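Local coordinates for universal stress protein A-like protein (Arabidopsis thaliana, PDB 2GM3) that has no established cellular role but binds AMP in a nucleotide pocket of the universal stress protein fold, at residues E32-K37 with M159-N164; K37-N42 with F46-L51. All blocks are in the same frame, centred on the assembly; numbering follows the deposited sequence.

Interaction 1. Residues E32-K37 with M159-N164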
loop_
_atom_site.group_PDB
_atom_site.type_symbol
_atom_site.label_atom_id
_atom_site.label_comp_id
_atom_site.label_asym_id
_atom_site.label_seq_id
_atom_site.Cartn_x
_atom_site.Cartn_y
_atom_site.Cartn_z
ATOM N N GLU A 32 10.155 7.749 -3.444
ATOM C CA GLU A 32 10.306 8.084 -4.860
ATOM C C GLU A 32 9.302 7.361 -5.758
ATOM O O GLU A 32 8.795 7.926 -6.706
ATOM C CB GLU A 32 11.726 7.812 -5.358
ATOM C CG GLU A 32 12.724 8.646 -4.558
ATOM C CD GLU A 32 14.115 8.700 -5.144
ATOM O OE1 GLU A 32 14.551 7.734 -5.819
ATOM O OE2 GLU A 32 14.772 9.739 -4.894
ATOM N N TRP A 33 9.022 6.109 -5.442
ATOM C CA TRP A 33 8.079 5.340 -6.183
ATOM C C TRP A 33 6.695 5.966 -6.068
ATOM O O TRP A 33 5.992 6.082 -7.079
ATOM C CB TRP A 33 8.041 3.920 -5.643
ATOM C CG TRP A 33 7.202 2.996 -6.425
ATOM C CD1 TRP A 33 7.614 2.185 -7.448
ATOM C CD2 TRP A 33 5.808 2.757 -6.261
ATOM N NE1 TRP A 33 6.574 1.467 -7.919
ATOM C CE2 TRP A 33 5.444 1.787 -7.213
ATOM C CE3 TRP A 33 4.824 3.275 -5.411
ATOM C CZ2 TRP A 33 4.134 1.326 -7.353
ATOM C CZ3 TRP A 33 3.519 2.804 -5.540
ATOM C CH2 TRP A 33 3.195 1.827 -6.499
ATOM N N THR A 34 6.305 6.335 -4.848
ATOM C CA THR A 34 5.032 6.980 -4.630
ATOM C C THR A 34 4.893 8.252 -5.437
ATOM O O THR A 34 3.844 8.457 -6.008
ATOM C CB THR A 34 4.754 7.270 -3.128
ATOM O OG1 THR A 34 4.866 6.053 -2.387
ATOM C CG2 THR A 34 3.346 7.805 -2.941
ATOM N N LEU A 35 5.942 9.082 -5.503
ATOM C CA LEU A 35 5.900 10.306 -6.303
ATOM C C LEU A 35 5.769 9.991 -7.760
ATOM O O LEU A 35 4.971 10.605 -8.452
ATOM C CB LEU A 35 7.133 11.155 -6.108
ATOM C CG LEU A 35 7.240 11.688 -4.693
ATOM C CD1 LEU A 35 8.457 12.603 -4.733
ATOM C CD2 LEU A 35 5.973 12.445 -4.333
ATOM N N GLU A 36 6.536 9.016 -8.220
ATOM C CA GLU A 36 6.559 8.664 -9.617
ATOM C C GLU A 36 5.251 8.013 -10.065
ATOM O O GLU A 36 4.676 8.419 -11.060
ATOM C CB GLU A 36 7.719 7.726 -9.912
ATOM C CG GLU A 36 7.877 7.469 -11.414
ATOM C CD GLU A 36 8.889 6.386 -11.740
ATOM O OE1 GLU A 36 9.746 6.059 -10.871
ATOM O OE2 GLU A 36 8.828 5.873 -12.882
ATOM N N LYS A 37 4.778 7.005 -9.333
ATOM C CA LYS A 37 3.645 6.206 -9.805
ATOM C C LYS A 37 2.290 6.636 -9.281
ATOM O O LYS A 37 1.281 6.396 -9.949
ATOM C CB LYS A 37 3.804 4.715 -9.502
ATOM C CG LYS A 37 5.134 4.137 -9.823
ATOM C CD LYS A 37 5.354 3.929 -11.268
ATOM C CE LYS A 37 6.599 3.101 -11.476
ATOM N NZ LYS A 37 7.139 3.265 -12.873
HETATM N N MSE A 159 0.630 0.718 1.838
HETATM C CA MSE A 159 1.313 0.441 0.622
HETATM C C MSE A 159 2.700 0.044 1.071
HETATM O O MSE A 159 3.389 0.849 1.709
HETATM C CB MSE A 159 1.414 1.736 -0.184
HETATM C CG MSE A 159 2.258 1.594 -1.433
HETATM SE SE MSE A 159 1.318 0.507 -2.743
HETATM C CE MSE A 159 0.324 1.857 -3.456
ATOM N N THR A 160 3.110 -1.186 0.764
ATOM C CA THR A 160 4.458 -1.637 1.071
ATOM C C THR A 160 5.227 -1.731 -0.235
ATOM O O THR A 160 4.805 -2.438 -1.159
ATOM C CB THR A 160 4.523 -3.029 1.774
ATOM O OG1 THR A 160 3.798 -3.968 1.004
ATOM C CG2 THR A 160 3.865 -2.995 3.080
ATOM N N ILE A 161 6.351 -1.005 -0.298
ATOM C CA ILE A 161 7.210 -0.962 -1.466
ATOM C C ILE A 161 8.558 -1.505 -1.095
ATOM O O ILE A 161 9.155 -1.034 -0.145
ATOM C CB ILE A 161 7.357 0.505 -1.992
ATOM C CG1 ILE A 161 5.968 1.078 -2.324
ATOM C CG2 ILE A 161 8.302 0.578 -3.226
ATOM C CD1 ILE A 161 5.784 2.471 -1.982
ATOM N N LYS A 162 9.010 -2.510 -1.842
ATOM C CA LYS A 162 10.293 -3.157 -1.660
ATOM C C LYS A 162 11.285 -2.513 -2.582
ATOM O O LYS A 162 10.898 -1.847 -3.522
ATOM C CB LYS A 162 10.237 -4.640 -1.994
ATOM C CG LYS A 162 9.490 -5.462 -0.953
ATOM C CD LYS A 162 9.111 -6.838 -1.537
ATOM C CE LYS A 162 8.073 -7.562 -0.675
ATOM N NZ LYS A 162 7.066 -8.322 -1.560
ATOM N N ARG A 163 12.571 -2.713 -2.318
ATOM C CA ARG A 163 13.636 -2.066 -3.057
ATOM C C ARG A 163 13.826 -2.755 -4.382
ATOM O O ARG A 163 13.443 -3.910 -4.541
ATOM C CB ARG A 163 14.938 -2.122 -2.248
ATOM C CG ARG A 163 14.862 -1.261 -0.959
ATOM C CD ARG A 163 15.938 -1.588 0.032
ATOM N NE ARG A 163 15.887 -2.988 0.374
ATOM C CZ ARG A 163 16.561 -3.514 1.373
ATOM N NH1 ARG A 163 17.337 -2.728 2.126
ATOM N NH2 ARG A 163 16.471 -4.816 1.605
ATOM N N ASN A 164 14.413 -2.051 -5.344
ATOM C CA ASN A 164 14.821 -2.674 -6.593
ATOM C C ASN A 164 15.914 -3.680 -6.301
ATOM O O ASN A 164 16.678 -3.525 -5.360
ATOM C CB ASN A 164 15.329 -1.617 -7.597
ATOM C CG ASN A 164 14.259 -0.562 -7.948
ATOM O OD1 ASN A 164 13.051 -0.831 -7.871
ATOM N ND2 ASN A 164 14.700 0.635 -8.330
#

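Interaction 2. Residues K37-N42 with F46-L51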
loop_
_atom_site.group_PDB
_atom_site.type_symbol
_atom_site.label_atom_id
_atom_site.label_comp_id
_atom_site.label_asym_id
_atom_site.label_seq_id
_atom_site.Cartn_x
_atom_site.Cartn_y
_atom_site.Cartn_z
ATOM N N LYS A 37 4.778 7.005 -9.333
ATOM C CA LYS A 37 3.645 6.206 -9.805
ATOM C C LYS A 37 2.290 6.636 -9.281
ATOM O O LYS A 37 1.281 6.396 -9.949
ATOM C CB LYS A 37 3.804 4.715 -9.502
ATOM C CG LYS A 37 5.134 4.137 -9.823
ATOM C CD LYS A 37 5.354 3.929 -11.268
ATOM C CE LYS A 37 6.599 3.101 -11.476
ATOM N NZ LYS A 37 7.139 3.265 -12.873
ATOM N N ILE A 38 2.251 7.255 -8.100
ATOM C CA ILE A 38 0.965 7.680 -7.515
ATOM C C ILE A 38 0.680 9.179 -7.658
ATOM O O ILE A 38 -0.358 9.558 -8.178
ATOM C CB ILE A 38 0.796 7.212 -6.024
ATOM C CG1 ILE A 38 1.068 5.703 -5.880
ATOM C CG2 ILE A 38 -0.577 7.641 -5.411
ATOM C CD1 ILE A 38 -0.140 4.840 -5.912
ATOM N N VAL A 39 1.598 10.024 -7.205
ATOM C CA VAL A 39 1.419 11.467 -7.305
ATOM C C VAL A 39 1.500 11.872 -8.774
ATOM O O VAL A 39 0.639 12.607 -9.260
ATOM C CB VAL A 39 2.484 12.227 -6.481
ATOM C CG1 VAL A 39 2.353 13.738 -6.700
ATOM C CG2 VAL A 39 2.399 11.863 -4.992
ATOM N N ARG A 40 2.520 11.366 -9.478
ATOM C CA ARG A 40 2.738 11.694 -10.895
ATOM C C ARG A 40 2.829 13.213 -11.046
ATOM O O ARG A 40 3.385 13.873 -10.185
ATOM C CB ARG A 40 1.637 11.055 -11.780
ATOM C CG ARG A 40 1.566 9.491 -11.641
ATOM C CD ARG A 40 0.397 8.813 -12.373
ATOM N NE ARG A 40 0.347 9.128 -13.805
ATOM C CZ ARG A 40 0.751 8.316 -14.794
ATOM N NH1 ARG A 40 1.268 7.111 -14.544
ATOM N NH2 ARG A 40 0.636 8.721 -16.047
ATOM N N SER A 41 2.260 13.770 -12.106
ATOM C CA SER A 41 2.241 15.230 -12.279
ATOM C C SER A 41 1.120 15.906 -11.474
ATOM O O SER A 41 1.038 17.129 -11.426
ATOM C CB SER A 41 2.097 15.571 -13.749
ATOM O OG SER A 41 0.809 15.182 -14.185
ATOM N N ASN A 42 0.282 15.106 -10.821
ATOM C CA ASN A 42 -0.892 15.633 -10.121
ATOM C C ASN A 42 -0.583 16.036 -8.704
ATOM O O ASN A 42 -1.128 15.493 -7.753
ATOM C CB ASN A 42 -2.025 14.621 -10.168
ATOM C CG ASN A 42 -2.510 14.394 -11.569
ATOM O OD1 ASN A 42 -2.810 15.359 -12.296
ATOM N ND2 ASN A 42 -2.552 13.129 -11.989
ATOM N N PHE A 46 -2.437 15.337 -4.025
ATOM C CA PHE A 46 -1.834 14.605 -2.916
ATOM C C PHE A 46 -1.104 15.526 -1.943
ATOM O O PHE A 46 -0.538 16.540 -2.345
ATOM C CB PHE A 46 -0.867 13.535 -3.457
ATOM C CG PHE A 46 -1.553 12.481 -4.272
ATOM C CD1 PHE A 46 -1.788 12.678 -5.631
ATOM C CD2 PHE A 46 -2.008 11.323 -3.673
ATOM C CE1 PHE A 46 -2.449 11.725 -6.372
ATOM C CE2 PHE A 46 -2.669 10.372 -4.395
ATOM C CZ PHE A 46 -2.891 10.554 -5.757
ATOM N N LYS A 47 -1.105 15.140 -0.674
ATOM C CA LYS A 47 -0.320 15.797 0.354
ATOM C C LYS A 47 0.505 14.734 1.097
ATOM O O LYS A 47 -0.022 13.725 1.535
ATOM C CB LYS A 47 -1.260 16.540 1.315
ATOM C CG LYS A 47 -0.544 17.232 2.452
ATOM C CD LYS A 47 -1.433 18.163 3.234
ATOM C CE LYS A 47 -0.630 18.798 4.362
ATOM N NZ LYS A 47 -1.167 20.159 4.735
ATOM N N ILE A 48 1.799 14.955 1.220
ATOM C CA ILE A 48 2.661 13.966 1.813
ATOM C C ILE A 48 2.887 14.299 3.289
ATOM O O ILE A 48 3.232 15.440 3.641
ATOM C CB ILE A 48 3.969 13.917 1.078
ATOM C CG1 ILE A 48 3.705 13.724 -0.424
ATOM C CG2 ILE A 48 4.873 12.847 1.658
ATOM C CD1 ILE A 48 2.898 12.466 -0.863
ATOM N N LEU A 49 2.649 13.316 4.151
ATOM C CA LEU A 49 2.871 13.489 5.581
ATOM C C LEU A 49 4.080 12.610 5.951
ATOM O O LEU A 49 3.996 11.410 5.912
ATOM C CB LEU A 49 1.609 13.119 6.382
ATOM C CG LEU A 49 0.347 13.836 5.952
ATOM C CD1 LEU A 49 -0.842 13.198 6.576
ATOM C CD2 LEU A 49 0.386 15.305 6.338
ATOM N N LEU A 50 5.211 13.239 6.241
ATOM C CA LEU A 50 6.445 12.521 6.469
ATOM C C LEU A 50 6.654 12.315 7.942
ATOM O O LEU A 50 6.772 13.276 8.689
ATOM C CB LEU A 50 7.609 13.299 5.902
ATOM C CG LEU A 50 7.659 13.511 4.396
ATOM C CD1 LEU A 50 8.455 14.721 4.108
ATOM C CD2 LEU A 50 8.302 12.218 3.702
ATOM N N LEU A 51 6.667 11.057 8.371
ATOM C CA LEU A 51 6.890 10.767 9.760
ATOM C C LEU A 51 8.190 9.977 9.971
ATOM O O LEU A 51 8.409 8.928 9.339
ATOM C CB LEU A 51 5.703 10.027 10.330
ATOM C CG LEU A 51 5.937 9.337 11.670
ATOM C CD1 LEU A 51 5.983 10.300 12.845
ATOM C CD2 LEU A 51 4.828 8.311 11.873
#

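Interaction 1. Residues E32-K37 with M159-N164
The indole of Trp33 lies between two aliphatic chains. Ile161 comes over one face, its CG1 3.9 Å above the ring plane and offset toward the rim, while Lys37 of the same helix lays its CG on the opposite face. CD1 of Ile161 reaches Trp33 CE3 at 3.7 Å, and its CG2 rests near the CB-CG end. Where the six-membered ring ends, CE of Met159 meets Trp33 CZ3 at 3.9 Å. Met159, deposited as selenomethionine, bends at chi2 and chi3 (71° and 84°), which turns CE toward the helix; its SE makes an oblique Met-aromatic contact, 5.2 Å from the centroid of that ring and 53° off the normal. Thr34 adds OG1, 3.7 Å from Ile161 CD1 and hydrogen-bonded to Ala30 O. The contact lays helix 25-39 over strand 158-162, an edge of the chain's parallel sheet in this alpha/beta fold. Pro157 of the second subunit packs on Trp33 and Ile161, and a strand of that subunit continues the sheet by antiparallel pairing with Met159 and Thr160. With no hydrogen bond between residues 32-37 and 159-164, the join rests on buried apolar contact and a Met-aromatic one, where the native residue would bring sulfur.

Interaction 2. Residues K37-N42 with F46-L51
Phe46, at the start of strand 46-54, fits its ring against the C-terminal end of helix 25-39, where the backbone itself forms much of the hollow. Its CG lies anti to the carbonyl carbon and beside the backbone N (chi1 -64°), which sends the ring back toward the helix end. Over one face lie the N of Val39 and the carbonyl carbon of Ile38, their peptide link. Ile38 O comes to 3.5 Å from Phe46 CE1, and Val39 CA sits 3.8 Å from CD1. On the same face, out past the rim, the CG2 methyl of Ile38 touches Phe46 CE2 at 3.6 Å and CZ almost as closely. Nearer the root, Val39 CG2 settles between Phe46 CB and the end of Ile48, whose CD1 lies 4.2 Å away, so one methyl fills the notch between Phe46 and Ile48, alternate residues of the strand. At the ring edge, in its plane, is Asn42 O, 3.6 Å from CD1. The chain can place that oxygen because Arg40 leaves the helix with positive phi (55°) and a type II' turn runs from Val39 to Asn42, closed by the bond from Asn42 N to Val39 O. Were Phe46 an alanine, the hollow under the Ile38-Val39 peptide would probably be left as a gap, and Ile38 CG2 without its aromatic partner. Phe46 also packs on Val8 of the adjoining strand and on Ile38 of the second subunit, whose Asp45 forms a salt bridge with Arg40. Here the second strand of a beta-alpha-beta unit docks onto the preceding helix with no hydrogen bond between the two segments; apolar fit does the work, and Asn42 O facing the ring's positive rim is likely to be mildly favourable.

Interactions 1 and 2 meet on helix 25-39, share Lys37 and have centres about 11 Å apart. They tie successive parts of that helix to different strands of one parallel sheet: 46-54, the next strand in sequence, and 158-162, the last, with 6-11 and 127-132 lying between them in the sheet. Along the chain, interaction 2 is nested inside the much longer loop closed by interaction 1. Ile38 joins the two directly, its CG1 lying 3.8 Å from Trp33 CZ3 and its CD1 touching Met159. A local beta-alpha-beta unit and the distant closing strand thus form one core, which also meets the second subunit, and strand 46-54 carries Leu51, which touches the bound AMP.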